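Local coordinates for protein succinate-semialdehyde dehydrogenase (Streptococcus pyogenes MGAS1882, PDB 4YWV) that probably oxidises succinic semialdehyde to succinate, using a nicotinamide cofactor, at residues H15-M20 with N183-Y188; K225-L230 with G435-E440; G232-I237 with Y386-T391; V85-D90 with P134-M139. All blocks are in the same frame, centred on the assembly; numbering follows the deposited sequence.

How the contacts relate
Contact 2 includes strand 225-229 of the mixed sheet that also holds strands 124-128 and 200-206; contact 1 lies at the 181-183 edge of this sheet, and contact 4 is helix packing beside it. Contact 3 belongs to the other large sheet, built round strand 235-238. Contact 1 is partly buried, the other three buried. Contact 1 combines one backbone bond with aromatic and methionine packing, contact 2 has two glutamates sliding past each other beside water, contact 3 is bonded strand pairing with an aspartate, and contact 4 packs helices round a sulfur. Contacts 2 and 4 lie near the same 4-oxobutanoic acid, and Leu-388 of contact 3 also comes near a bound one. Leu-438 and Tyr-136 join contacts 2 and 4, Leu-230 and Leu-388 contacts 2 and 3.

Contact 1. Residues H15-M20 with N183-Y188; sequences HTFDNM and NLFISY. With SSN (4-oxobutanoic acid), chain D.
Met-20 N donates to Phe-185 O over 2.8 Å, the one backbone bond between these segments, with the donor tilted 34° from the carbonyl plane. Phe-185 centres an inverse gamma turn, closed by a weak bond from Ile-186 N to Leu-184 O, and this turn presents its carbonyl to the incoming chain. Asn-19 packs against the same oxygen, its CA 3.2 Å from Phe-185 O.

The aromatic part is an oblique pairing of Phe-17 and Phe-185, their centroids 5.2 Å apart and their planes at 34°. Phe-185 CZ lies over one face of the Phe-17 ring, displaced toward its rim.

Apolar contacts come from Met-20. Its chain is extended through chi1 and chi2 and turns at chi3 (-106°), which sets SD 3.6 Å from Leu-184 CD2 with CE beside the same methyl. Met-20 CB rests 3.9 Å from Ile-186 CG2.

Farther along, Tyr-188 OH donates to O1 of a 4-oxobutanoic acid at 2.9 Å. The contact joins the end of the 12-16 hairpin strand to the loop leaving edge strand 181-183; helix 161-174 packs on both phenylalanines, and helix 22-41 packs on Met-20 and Leu-184.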
loop_
_atom_site.group_PDB
_atom_site.type_symbol
_atom_site.label_atom_id
_atom_site.label_comp_id
_atom_site.label_asym_id
_atom_site.label_seq_id
_atom_site.Cartn_x
_atom_site.Cartn_y
_atom_site.Cartn_z
ATOM N N HIS A 15 35.843 4.352 11.188
ATOM C CA HIS A 15 35.796 4.304 9.727
ATOM C C HIS A 15 35.075 5.515 9.165
ATOM O O HIS A 15 34.114 6.012 9.754
ATOM C CB HIS A 15 35.012 3.086 9.213
ATOM C CG HIS A 15 35.513 1.758 9.692
ATOM N ND1 HIS A 15 36.793 1.306 9.445
ATOM C CD2 HIS A 15 34.876 0.751 10.338
ATOM C CE1 HIS A 15 36.920 0.077 9.915
ATOM N NE2 HIS A 15 35.772 -0.283 10.461
ATOM N N THR A 16 35.536 5.984 8.016
ATOM C CA THR A 16 34.857 7.076 7.337
ATOM C C THR A 16 34.698 6.531 5.932
ATOM O O THR A 16 35.619 5.908 5.402
ATOM C CB THR A 16 35.678 8.376 7.299
ATOM O OG1 THR A 16 36.044 8.763 8.629
ATOM C CG2 THR A 16 34.836 9.491 6.701
ATOM N N PHE A 17 33.528 6.720 5.340
ATOM C CA PHE A 17 33.294 6.218 3.997
ATOM C C PHE A 17 32.910 7.354 3.070
ATOM O O PHE A 17 32.153 8.243 3.457
ATOM C CB PHE A 17 32.173 5.177 3.994
ATOM C CG PHE A 17 32.437 3.991 4.870
ATOM C CD1 PHE A 17 32.079 4.009 6.218
ATOM C CD2 PHE A 17 33.024 2.840 4.347
ATOM C CE1 PHE A 17 32.297 2.894 7.033
ATOM C CE2 PHE A 17 33.248 1.717 5.149
ATOM C CZ PHE A 17 32.883 1.744 6.496
ATOM N N ASP A 18 33.429 7.326 1.847
ATOM C CA ASP A 18 33.112 8.376 0.888
ATOM C C ASP A 18 31.694 8.172 0.375
ATOM O O ASP A 18 31.269 7.034 0.149
ATOM C CB ASP A 18 34.075 8.353 -0.315
ATOM C CG ASP A 18 35.545 8.468 0.086
ATOM O OD1 ASP A 18 35.886 9.349 0.912
ATOM O OD2 ASP A 18 36.362 7.678 -0.447
ATOM N N ASN A 19 30.962 9.269 0.199
ATOM C CA ASN A 19 29.606 9.189 -0.324
ATOM C C ASN A 19 29.659 8.764 -1.780
ATOM O O ASN A 19 30.586 9.115 -2.503
ATOM C CB ASN A 19 28.909 10.541 -0.226
ATOM C CG ASN A 19 28.251 10.752 1.110
ATOM O OD1 ASN A 19 28.850 10.505 2.157
ATOM N ND2 ASN A 19 27.004 11.211 1.086
ATOM N N MET A 20 28.656 8.007 -2.199
ATOM C CA MET A 20 28.550 7.517 -3.566
ATOM C C MET A 20 28.364 8.680 -4.534
ATOM O O MET A 20 27.642 9.632 -4.240
ATOM C CB MET A 20 27.366 6.552 -3.668
ATOM C CG MET A 20 27.123 5.985 -5.043
ATOM S SD MET A 20 25.738 4.811 -5.035
ATOM C CE MET A 20 26.605 3.249 -5.175
ATOM N N ASN A 183 24.394 -1.219 -1.420
ATOM C CA ASN A 183 24.330 -0.228 -0.367
ATOM C C ASN A 183 24.596 1.128 -1.007
ATOM O O ASN A 183 25.456 1.245 -1.876
ATOM C CB ASN A 183 25.381 -0.525 0.701
ATOM C CG ASN A 183 25.473 0.573 1.732
ATOM O OD1 ASN A 183 24.465 0.968 2.320
ATOM N ND2 ASN A 183 26.680 1.079 1.960
ATOM N N LEU A 184 23.858 2.151 -0.591
ATOM C CA LEU A 184 24.046 3.489 -1.150
ATOM C C LEU A 184 24.405 4.529 -0.092
ATOM O O LEU A 184 23.562 4.925 0.718
ATOM C CB LEU A 184 22.777 3.955 -1.871
ATOM C CG LEU A 184 22.116 2.980 -2.841
ATOM C CD1 LEU A 184 20.800 3.556 -3.303
ATOM C CD2 LEU A 184 23.030 2.705 -4.012
ATOM N N PHE A 185 25.655 4.969 -0.091
ATOM C CA PHE A 185 26.073 5.992 0.847
ATOM C C PHE A 185 25.747 7.316 0.163
ATOM O O PHE A 185 26.636 8.039 -0.289
ATOM C CB PHE A 185 27.574 5.889 1.120
ATOM C CG PHE A 185 27.960 4.707 1.965
ATOM C CD1 PHE A 185 27.192 4.345 3.062
ATOM C CD2 PHE A 185 29.124 3.998 1.700
ATOM C CE1 PHE A 185 27.581 3.296 3.890
ATOM C CE2 PHE A 185 29.526 2.945 2.525
ATOM C CZ PHE A 185 28.754 2.596 3.623
ATOM N N ILE A 186 24.461 7.626 0.086
ATOM C CA ILE A 186 24.015 8.836 -0.577
ATOM C C ILE A 186 23.374 9.845 0.372
ATOM O O ILE A 186 23.116 9.558 1.541
ATOM C CB ILE A 186 23.020 8.475 -1.697
ATOM C CG1 ILE A 186 21.863 7.654 -1.115
ATOM C CG2 ILE A 186 23.734 7.665 -2.780
ATOM C CD1 ILE A 186 20.891 7.106 -2.157
ATOM N N SER A 187 23.134 11.039 -0.143
ATOM C CA SER A 187 22.513 12.098 0.637
ATOM C C SER A 187 21.000 11.953 0.496
ATOM O O SER A 187 20.523 11.154 -0.314
ATOM C CB SER A 187 22.954 13.453 0.094
ATOM O OG SER A 187 22.589 13.573 -1.271
ATOM N N TYR A 188 20.242 12.710 1.280
ATOM C CA TYR A 188 18.792 12.642 1.166
ATOM C C TYR A 188 18.339 13.307 -0.134
ATOM O O TYR A 188 17.209 13.130 -0.582
ATOM C CB TYR A 188 18.135 13.262 2.399
ATOM C CG TYR A 188 18.026 12.254 3.526
ATOM C CD1 TYR A 188 17.109 11.200 3.452
ATOM C CD2 TYR A 188 18.875 12.313 4.636
ATOM C CE1 TYR A 188 17.040 10.223 4.454
ATOM C CE2 TYR A 188 18.816 11.338 5.647
ATOM C CZ TYR A 188 17.894 10.296 5.548
ATOM O OH TYR A 188 17.828 9.328 6.536
HETATM C C1 SSN D . 20.621 9.176 8.500
HETATM O O1 SSN D . 19.657 8.368 8.588
HETATM C C2 SSN D . 21.631 9.097 7.380
HETATM O O2 SSN D . 20.776 10.074 9.350
HETATM C C3 SSN D . 21.774 10.460 6.717
HETATM C C4 SSN D . 22.923 10.459 5.714
HETATM O O4 SSN D . 23.061 11.349 4.888
#

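Contact 2. Residues K225-L230 with G435-E440. With SSN (4-oxobutanoic acid), chain C.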
loop_
_atom_site.group_PDB
_atom_site.type_symbol
_atom_site.label_atom_id
_atom_site.label_comp_id
_atom_site.label_asym_id
_atom_site.label_seq_id
_atom_site.Cartn_x
_atom_site.Cartn_y
_atom_site.Cartn_z
ATOM N N LYS A 225 4.532 3.014 -4.884
ATOM C CA LYS A 225 3.969 2.412 -3.685
ATOM C C LYS A 225 4.982 2.472 -2.543
ATOM O O LYS A 225 6.197 2.445 -2.765
ATOM C CB LYS A 225 3.582 0.951 -3.944
ATOM C CG LYS A 225 3.064 0.244 -2.707
ATOM C CD LYS A 225 2.428 -1.098 -3.015
ATOM C CE LYS A 225 1.922 -1.744 -1.722
ATOM N NZ LYS A 225 1.093 -2.964 -1.975
ATOM N N THR A 226 4.482 2.566 -1.318
ATOM C CA THR A 226 5.367 2.602 -0.172
ATOM C C THR A 226 4.786 1.820 0.988
ATOM O O THR A 226 3.617 1.439 0.972
ATOM C CB THR A 226 5.603 4.030 0.329
ATOM O OG1 THR A 226 4.369 4.566 0.819
ATOM C CG2 THR A 226 6.138 4.904 -0.781
ATOM N N THR A 227 5.633 1.580 1.980
ATOM C CA THR A 227 5.258 0.912 3.210
ATOM C C THR A 227 6.074 1.667 4.253
ATOM O O THR A 227 7.243 1.988 4.024
ATOM C CB THR A 227 5.656 -0.576 3.226
ATOM O OG1 THR A 227 7.067 -0.696 3.033
ATOM C CG2 THR A 227 4.919 -1.341 2.138
ATOM N N LEU A 228 5.454 1.979 5.383
ATOM C CA LEU A 228 6.140 2.710 6.435
ATOM C C LEU A 228 6.105 1.995 7.775
ATOM O O LEU A 228 5.041 1.606 8.256
ATOM C CB LEU A 228 5.516 4.093 6.610
ATOM C CG LEU A 228 5.517 5.028 5.406
ATOM C CD1 LEU A 228 4.995 6.397 5.828
ATOM C CD2 LEU A 228 6.930 5.142 4.845
ATOM N N GLU A 229 7.286 1.821 8.357
ATOM C CA GLU A 229 7.451 1.208 9.667
ATOM C C GLU A 229 8.107 2.323 10.477
ATOM O O GLU A 229 9.328 2.505 10.451
ATOM C CB GLU A 229 8.388 0.000 9.596
ATOM C CG GLU A 229 7.887 -1.193 8.774
ATOM C CD GLU A 229 6.763 -1.991 9.448
ATOM O OE1 GLU A 229 6.796 -2.176 10.686
ATOM O OE2 GLU A 229 5.851 -2.458 8.727
ATOM N N LEU A 230 7.280 3.083 11.188
ATOM C CA LEU A 230 7.760 4.218 11.967
ATOM C C LEU A 230 7.953 3.854 13.436
ATOM O O LEU A 230 8.217 2.699 13.770
ATOM C CB LEU A 230 6.797 5.400 11.837
ATOM C CG LEU A 230 6.453 5.841 10.413
ATOM C CD1 LEU A 230 5.418 6.955 10.430
ATOM C CD2 LEU A 230 7.706 6.279 9.670
ATOM N N GLY A 435 1.235 -0.768 6.088
ATOM C CA GLY A 435 1.906 -1.834 5.375
ATOM C C GLY A 435 2.448 -2.807 6.402
ATOM O O GLY A 435 2.376 -2.561 7.606
ATOM N N ARG A 436 2.998 -3.919 5.945
ATOM C CA ARG A 436 3.518 -4.903 6.874
ATOM C C ARG A 436 4.773 -5.533 6.330
ATOM O O ARG A 436 4.922 -5.691 5.122
ATOM C CB ARG A 436 2.477 -5.996 7.114
ATOM C CG ARG A 436 1.246 -5.544 7.877
ATOM C CD ARG A 436 1.498 -5.576 9.359
ATOM N NE ARG A 436 0.318 -5.197 10.137
ATOM C CZ ARG A 436 -0.176 -3.966 10.190
ATOM N NH1 ARG A 436 0.405 -2.985 9.507
ATOM N NH2 ARG A 436 -1.238 -3.713 10.943
ATOM N N GLU A 437 5.686 -5.878 7.227
ATOM C CA GLU A 437 6.910 -6.539 6.821
ATOM C C GLU A 437 6.878 -7.909 7.464
ATOM O O GLU A 437 6.252 -8.096 8.507
ATOM C CB GLU A 437 8.133 -5.746 7.270
ATOM C CG GLU A 437 8.124 -4.325 6.746
ATOM C CD GLU A 437 9.515 -3.737 6.572
ATOM O OE1 GLU A 437 10.385 -3.986 7.434
ATOM O OE2 GLU A 437 9.735 -3.006 5.577
ATOM N N LEU A 438 7.526 -8.865 6.809
ATOM C CA LEU A 438 7.602 -10.255 7.252
ATOM C C LEU A 438 6.314 -11.033 6.999
ATOM O O LEU A 438 5.303 -10.463 6.589
ATOM C CB LEU A 438 8.002 -10.337 8.727
ATOM C CG LEU A 438 9.401 -9.790 8.994
ATOM C CD1 LEU A 438 9.737 -9.945 10.456
ATOM C CD2 LEU A 438 10.411 -10.524 8.138
ATOM N N SER A 439 6.374 -12.341 7.243
ATOM C CA SER A 439 5.260 -13.258 7.007
ATOM C C SER A 439 4.934 -13.145 5.526
ATOM O O SER A 439 5.660 -12.494 4.772
ATOM C CB SER A 439 4.038 -12.886 7.845
ATOM O OG SER A 439 3.420 -11.709 7.357
ATOM N N GLU A 440 3.853 -13.773 5.096
ATOM C CA GLU A 440 3.494 -13.703 3.696
ATOM C C GLU A 440 2.976 -12.311 3.311
ATOM O O GLU A 440 3.078 -11.905 2.156
ATOM C CB GLU A 440 2.466 -14.789 3.374
ATOM C CG GLU A 440 1.978 -14.776 1.942
ATOM C CD GLU A 440 1.487 -16.139 1.475
ATOM O OE1 GLU A 440 0.810 -16.847 2.262
ATOM O OE2 GLU A 440 1.770 -16.495 0.311
HETATM C C1 SSN C . 12.012 -2.237 15.955
HETATM O O1 SSN C . 11.173 -3.030 16.474
HETATM C C2 SSN C . 12.257 -2.222 14.463
HETATM O O2 SSN C . 12.651 -1.437 16.678
HETATM C C3 SSN C . 11.582 -1.006 13.857
HETATM C C4 SSN C . 10.382 -1.463 13.038
HETATM O O4 SSN C . 9.425 -0.730 12.835
HETATM O O HOH W 1 6.961 -4.079 3.506
HETATM O O HOH W 2 3.795 -0.498 9.691
#
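Thr-227 meets Gly-435 where the two backbones run closest, with Thr-227 CG2 4.4 Å from Gly-435 CA. Its OG1 is weakly linked to a water that donates to Arg-436 O at 3.1 Å. At the next residue the main chain takes over: Leu-228 is backbone-bonded to Tyr-434, and a second water lies 2.8 Å from Leu-228 O, near Gly-435 O. That glycine oxygen also accepts Arg-436 NH1 at 2.8 Å, from above the carbonyl plane.

Glu-229 supplies the largest side-chain contact. Its chain folds at chi2 (-73°) and slides past Glu-437 in the opposite direction, the carboxylate planes 27° apart. The CG methylenes lie 3.7 Å apart (Glu-229 CG to Glu-437 CG), and Glu-229 OE2 comes 3.5 Å from Glu-437 CG. The acid of Glu-437 is directed instead to Arg-140 of helix 134-148, with which its OE1 forms a salt bridge. On another flank, Glu-229 CB comes within 3.5 Å of O4 of a 4-oxobutanoic acid that is also hydrogen-bonded to Cys-263 N. Strand 225-229, in the Rossmann-like sheet, leads into the Glu-Leu-Gly-Gly sequence of the aldehyde dehydrogenase family beside this ligand, consistent with an active-site position.

Contact 3. Residues G232-I237 with Y386-T391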
loop_
_atom_site.group_PDB
_atom_site.type_symbol
_atom_site.label_atom_id
_atom_site.label_comp_id
_atom_site.label_asym_id
_atom_site.label_seq_id
_atom_site.Cartn_x
_atom_site.Cartn_y
_atom_site.Cartn_z
ATOM N N GLY A 232 6.902 3.731 17.673
ATOM C CA GLY A 232 5.793 3.273 18.479
ATOM C C GLY A 232 5.916 3.853 19.874
ATOM O O GLY A 232 6.880 4.556 20.189
ATOM N N ASP A 233 4.916 3.582 20.698
ATOM C CA ASP A 233 4.894 4.019 22.083
ATOM C C ASP A 233 3.947 3.000 22.681
ATOM O O ASP A 233 2.935 3.332 23.292
ATOM C CB ASP A 233 4.337 5.439 22.199
ATOM C CG ASP A 233 4.678 6.092 23.531
ATOM O OD1 ASP A 233 5.774 5.816 24.068
ATOM O OD2 ASP A 233 3.861 6.893 24.039
ATOM N N ASP A 234 4.296 1.737 22.457
ATOM C CA ASP A 234 3.498 0.607 22.896
ATOM C C ASP A 234 3.103 0.646 24.345
ATOM O O ASP A 234 3.891 1.016 25.212
ATOM C CB ASP A 234 4.238 -0.703 22.625
ATOM C CG ASP A 234 4.611 -0.870 21.165
ATOM O OD1 ASP A 234 4.123 -0.074 20.330
ATOM O OD2 ASP A 234 5.385 -1.800 20.851
ATOM N N ALA A 235 1.868 0.249 24.603
ATOM C CA ALA A 235 1.368 0.210 25.961
ATOM C C ALA A 235 1.486 -1.223 26.441
ATOM O O ALA A 235 1.106 -2.149 25.735
ATOM C CB ALA A 235 -0.075 0.652 25.997
ATOM N N PHE A 236 2.035 -1.392 27.635
ATOM C CA PHE A 236 2.202 -2.701 28.262
ATOM C C PHE A 236 1.132 -2.704 29.371
ATOM O O PHE A 236 1.325 -2.132 30.447
ATOM C CB PHE A 236 3.622 -2.785 28.836
ATOM C CG PHE A 236 3.999 -4.133 29.391
ATOM C CD1 PHE A 236 3.417 -4.613 30.557
ATOM C CD2 PHE A 236 4.987 -4.897 28.773
ATOM C CE1 PHE A 236 3.813 -5.829 31.102
ATOM C CE2 PHE A 236 5.393 -6.117 29.307
ATOM C CZ PHE A 236 4.808 -6.587 30.474
ATOM N N ILE A 237 -0.010 -3.325 29.084
ATOM C CA ILE A 237 -1.126 -3.365 30.025
ATOM C C ILE A 237 -1.114 -4.560 30.970
ATOM O O ILE A 237 -1.060 -5.708 30.538
ATOM C CB ILE A 237 -2.464 -3.355 29.272
ATOM C CG1 ILE A 237 -2.517 -2.155 28.332
ATOM C CG2 ILE A 237 -3.602 -3.280 30.251
ATOM C CD1 ILE A 237 -3.693 -2.177 27.384
ATOM N N TYR A 386 0.403 6.783 18.150
ATOM C CA TYR A 386 1.066 5.591 17.635
ATOM C C TYR A 386 0.184 4.354 17.818
ATOM O O TYR A 386 -0.779 4.368 18.592
ATOM C CB TYR A 386 2.388 5.383 18.371
ATOM C CG TYR A 386 3.373 6.517 18.208
ATOM C CD1 TYR A 386 4.200 6.595 17.085
ATOM C CD2 TYR A 386 3.494 7.505 19.188
ATOM C CE1 TYR A 386 5.125 7.621 16.947
ATOM C CE2 TYR A 386 4.418 8.539 19.059
ATOM C CZ TYR A 386 5.234 8.587 17.938
ATOM O OH TYR A 386 6.189 9.572 17.840
ATOM N N GLY A 387 0.527 3.287 17.102
ATOM C CA GLY A 387 -0.225 2.046 17.193
ATOM C C GLY A 387 0.579 0.918 16.569
ATOM O O GLY A 387 0.132 0.251 15.632
ATOM N N LEU A 388 1.776 0.700 17.099
ATOM C CA LEU A 388 2.652 -0.329 16.572
ATOM C C LEU A 388 2.444 -1.655 17.270
ATOM O O LEU A 388 1.761 -2.528 16.750
ATOM C CB LEU A 388 4.112 0.100 16.701
ATOM C CG LEU A 388 5.121 -0.821 16.022
ATOM C CD1 LEU A 388 4.782 -0.948 14.547
ATOM C CD2 LEU A 388 6.515 -0.267 16.203
ATOM N N GLY A 389 3.027 -1.805 18.452
ATOM C CA GLY A 389 2.884 -3.053 19.170
ATOM C C GLY A 389 2.103 -2.910 20.455
ATOM O O GLY A 389 1.111 -2.183 20.519
ATOM N N GLY A 390 2.563 -3.602 21.489
ATOM C CA GLY A 390 1.881 -3.557 22.765
ATOM C C GLY A 390 1.820 -4.936 23.396
ATOM O O GLY A 390 1.924 -5.959 22.714
ATOM N N THR A 391 1.653 -4.959 24.709
ATOM C CA THR A 391 1.596 -6.203 25.461
ATOM C C THR A 391 0.424 -6.173 26.417
ATOM O O THR A 391 0.060 -5.116 26.929
ATOM C CB THR A 391 2.890 -6.402 26.294
ATOM O OG1 THR A 391 3.956 -6.801 25.428
ATOM C CG2 THR A 391 2.690 -7.449 27.384
HETATM O O HOH W 3 2.152 1.904 19.722
HETATM O O HOH W 4 5.492 -4.060 22.371
HETATM O O HOH W 5 -0.322 -0.407 22.427
#
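Phe-236 and Thr-391 form a parallel beta bridge that joins strands 235-238 and 391-393 in the second large sheet of this aldehyde dehydrogenase fold. Thr-391 is bonded through both of its backbone polar atoms: its N donates to Ala-235 O at 3.0 Å (N-H...O angle 164°), and its O accepts Ile-237 N at 2.8 Å. The two side chains lie side by side and point the same way, with Thr-391 CG2 making a CH-pi contact 3.7 Å from the Phe-236 centroid, 17° off the ring normal.

Ahead of the bridge, the Asp-234 carboxylate, not a main-chain carbonyl, receives Gly-389 N. Its OD1 accepts this N-H at 2.8 Å, met from 51° above the carboxylate plane, and also accepts a hydrogen bond from a water that in turn accepts from Leu-388 N. A further water donates to Asp-234 OD2 at 2.7 Å. Tyr-386 turns one ring face to the backbone of Gly-232.

In the next shell, Phe-269 meets the Phe-236 ring edge-to-face, and Ser-416 O accepts Thr-391 OG1, fixing the threonine's rotation. Leu-388 reaches toward a bound 4-oxobutanoic acid. A third water bridges the two backbones, accepting from Ala-235 N at 3.2 Å and donating to Gly-389 O at 3.0 Å.

Contact 4. Residues V85-D90 with P134-M139. With SSN (4-oxobutanoic acid), chain C.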
loop_
_atom_site.group_PDB
_atom_site.type_symbol
_atom_site.label_atom_id
_atom_site.label_comp_id
_atom_site.label_asym_id
_atom_site.label_seq_id
_atom_site.Cartn_x
_atom_site.Cartn_y
_atom_site.Cartn_z
ATOM N N VAL A 85 21.700 -11.562 14.663
ATOM C CA VAL A 85 22.182 -12.335 13.523
ATOM C C VAL A 85 21.388 -13.631 13.400
ATOM O O VAL A 85 21.049 -14.055 12.296
ATOM C CB VAL A 85 23.682 -12.658 13.649
ATOM C CG1 VAL A 85 24.146 -13.477 12.451
ATOM C CG2 VAL A 85 24.479 -11.370 13.717
ATOM N N ASP A 86 21.078 -14.257 14.534
ATOM C CA ASP A 86 20.301 -15.492 14.503
ATOM C C ASP A 86 18.905 -15.279 13.909
ATOM O O ASP A 86 18.363 -16.161 13.235
ATOM C CB ASP A 86 20.179 -16.093 15.904
ATOM C CG ASP A 86 21.485 -16.678 16.402
ATOM O OD1 ASP A 86 22.394 -16.933 15.580
ATOM O OD2 ASP A 86 21.594 -16.898 17.625
ATOM N N LEU A 87 18.319 -14.115 14.159
ATOM C CA LEU A 87 17.001 -13.818 13.613
ATOM C C LEU A 87 17.129 -13.589 12.113
ATOM O O LEU A 87 16.257 -13.978 11.337
ATOM C CB LEU A 87 16.413 -12.579 14.282
ATOM C CG LEU A 87 15.026 -12.186 13.781
ATOM C CD1 LEU A 87 14.072 -13.383 13.848
ATOM C CD2 LEU A 87 14.527 -11.033 14.625
ATOM N N CYS A 88 18.222 -12.957 11.705
ATOM C CA CYS A 88 18.451 -12.723 10.287
ATOM C C CYS A 88 18.593 -14.064 9.585
ATOM O O CYS A 88 18.088 -14.241 8.481
ATOM C CB CYS A 88 19.720 -11.910 10.067
ATOM S SG CYS A 88 19.589 -10.182 10.530
ATOM N N ALA A 89 19.287 -15.004 10.223
ATOM C CA ALA A 89 19.469 -16.325 9.637
ATOM C C ALA A 89 18.093 -16.951 9.397
ATOM O O ALA A 89 17.797 -17.401 8.291
ATOM C CB ALA A 89 20.328 -17.227 10.571
ATOM N N ASP A 90 17.254 -16.958 10.431
ATOM C CA ASP A 90 15.918 -17.533 10.324
ATOM C C ASP A 90 15.076 -16.871 9.243
ATOM O O ASP A 90 14.289 -17.529 8.565
ATOM C CB ASP A 90 15.179 -17.452 11.662
ATOM C CG ASP A 90 15.704 -18.451 12.687
ATOM O OD1 ASP A 90 16.063 -19.589 12.295
ATOM O OD2 ASP A 90 15.744 -18.106 13.891
ATOM N N PRO A 134 20.677 -2.860 12.616
ATOM C CA PRO A 134 21.430 -2.777 11.367
ATOM C C PRO A 134 21.184 -3.906 10.386
ATOM O O PRO A 134 20.975 -3.664 9.204
ATOM C CB PRO A 134 22.875 -2.735 11.847
ATOM C CG PRO A 134 22.765 -2.005 13.121
ATOM C CD PRO A 134 21.583 -2.673 13.764
ATOM N N TYR A 135 21.205 -5.140 10.862
ATOM C CA TYR A 135 21.005 -6.263 9.961
ATOM C C TYR A 135 19.556 -6.709 9.807
ATOM O O TYR A 135 19.075 -6.899 8.692
ATOM C CB TYR A 135 21.898 -7.432 10.402
ATOM C CG TYR A 135 23.237 -7.431 9.704
ATOM C CD1 TYR A 135 24.012 -6.273 9.634
ATOM C CD2 TYR A 135 23.705 -8.572 9.055
ATOM C CE1 TYR A 135 25.217 -6.251 8.927
ATOM C CE2 TYR A 135 24.905 -8.559 8.346
ATOM C CZ TYR A 135 25.653 -7.398 8.284
ATOM O OH TYR A 135 26.823 -7.389 7.557
ATOM N N TYR A 136 18.862 -6.876 10.923
ATOM C CA TYR A 136 17.474 -7.301 10.904
ATOM C C TYR A 136 16.617 -6.350 10.054
ATOM O O TYR A 136 15.731 -6.784 9.317
ATOM C CB TYR A 136 16.966 -7.378 12.348
ATOM C CG TYR A 136 15.472 -7.370 12.494
ATOM C CD1 TYR A 136 14.712 -8.501 12.204
ATOM C CD2 TYR A 136 14.811 -6.211 12.897
ATOM C CE1 TYR A 136 13.325 -8.480 12.309
ATOM C CE2 TYR A 136 13.426 -6.172 13.005
ATOM C CZ TYR A 136 12.687 -7.308 12.709
ATOM O OH TYR A 136 11.314 -7.256 12.790
ATOM N N GLN A 137 16.887 -5.053 10.137
ATOM C CA GLN A 137 16.118 -4.095 9.350
ATOM C C GLN A 137 16.297 -4.382 7.867
ATOM O O GLN A 137 15.335 -4.356 7.102
ATOM C CB GLN A 137 16.544 -2.662 9.669
ATOM C CG GLN A 137 16.178 -2.225 11.090
ATOM C CD GLN A 137 14.672 -2.243 11.345
ATOM O OE1 GLN A 137 13.909 -2.805 10.560
ATOM N NE2 GLN A 137 14.243 -1.635 12.450
ATOM N N ILE A 138 17.525 -4.673 7.461
ATOM C CA ILE A 138 17.784 -4.978 6.062
ATOM C C ILE A 138 17.160 -6.312 5.662
ATOM O O ILE A 138 16.413 -6.396 4.689
ATOM C CB ILE A 138 19.283 -5.070 5.775
ATOM C CG1 ILE A 138 19.974 -3.771 6.189
ATOM C CG2 ILE A 138 19.504 -5.325 4.298
ATOM C CD1 ILE A 138 21.479 -3.841 6.105
ATOM N N MET A 139 17.470 -7.350 6.423
ATOM C CA MET A 139 16.971 -8.680 6.130
ATOM C C MET A 139 15.451 -8.782 6.008
ATOM O O MET A 139 14.953 -9.542 5.181
ATOM C CB MET A 139 17.464 -9.659 7.184
ATOM C CG MET A 139 17.284 -11.091 6.770
ATOM S SD MET A 139 18.173 -11.473 5.241
ATOM C CE MET A 139 19.849 -11.797 5.861
HETATM C C1 SSN C . 12.012 -2.237 15.955
HETATM O O1 SSN C . 11.173 -3.030 16.474
HETATM C C2 SSN C . 12.257 -2.222 14.463
HETATM O O2 SSN C . 12.651 -1.437 16.678
HETATM C C3 SSN C . 11.582 -1.006 13.857
HETATM C C4 SSN C . 10.382 -1.463 13.038
HETATM O O4 SSN C . 9.425 -0.730 12.835
#
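Cys-88 lays its sulfur over the peptide that joins Tyr-135 to Tyr-136, with SG 3.5 Å from Tyr-135 C and 3.4 Å from Tyr-136 N. The setting is a packed pair of nearly parallel helices: segments 85-90 and 134-139 have axes 8.8 Å apart and inclined at 15°. Helix 134-148 is the connection of a beta-alpha-beta crossover between the parallel strands 124-128 and 152-155, in the Rossmann-like sheet of the aldehyde dehydrogenase fold, and helix 78-103 packs along it.

The sulfur occupies a depression on the first turns of helix 134-148, bordered by Tyr-135 CB at 3.6 Å and Met-139 CB at 4.0 Å from SG. Met-139 has CG opposite its backbone N (chi1 -166°) and then curls at chi2 and chi3, which brings CG to 3.7 Å from Cys-88 O.

Polar groups beside the interface have partners. Glu-84 OE2, on helix 78-103, accepts Tyr-136 N and, weakly, Tyr-135 N, tying the start of the second helix to the first. Tyr-135 OH is bonded to Ser-166 and Tyr-136 OH to Ser-420. Leu-59 of helix 45-61 packs on both Cys-88 and Met-139, closing another side. A 4-oxobutanoic acid is modelled near the edge of the Tyr-136 ring, but its placement here is doubtful. The residue preceding the cysteine, Leu-87, crosses the Tyr-136 side chain at a slant, its CD2 3.5 Å from Tyr-136 CD1.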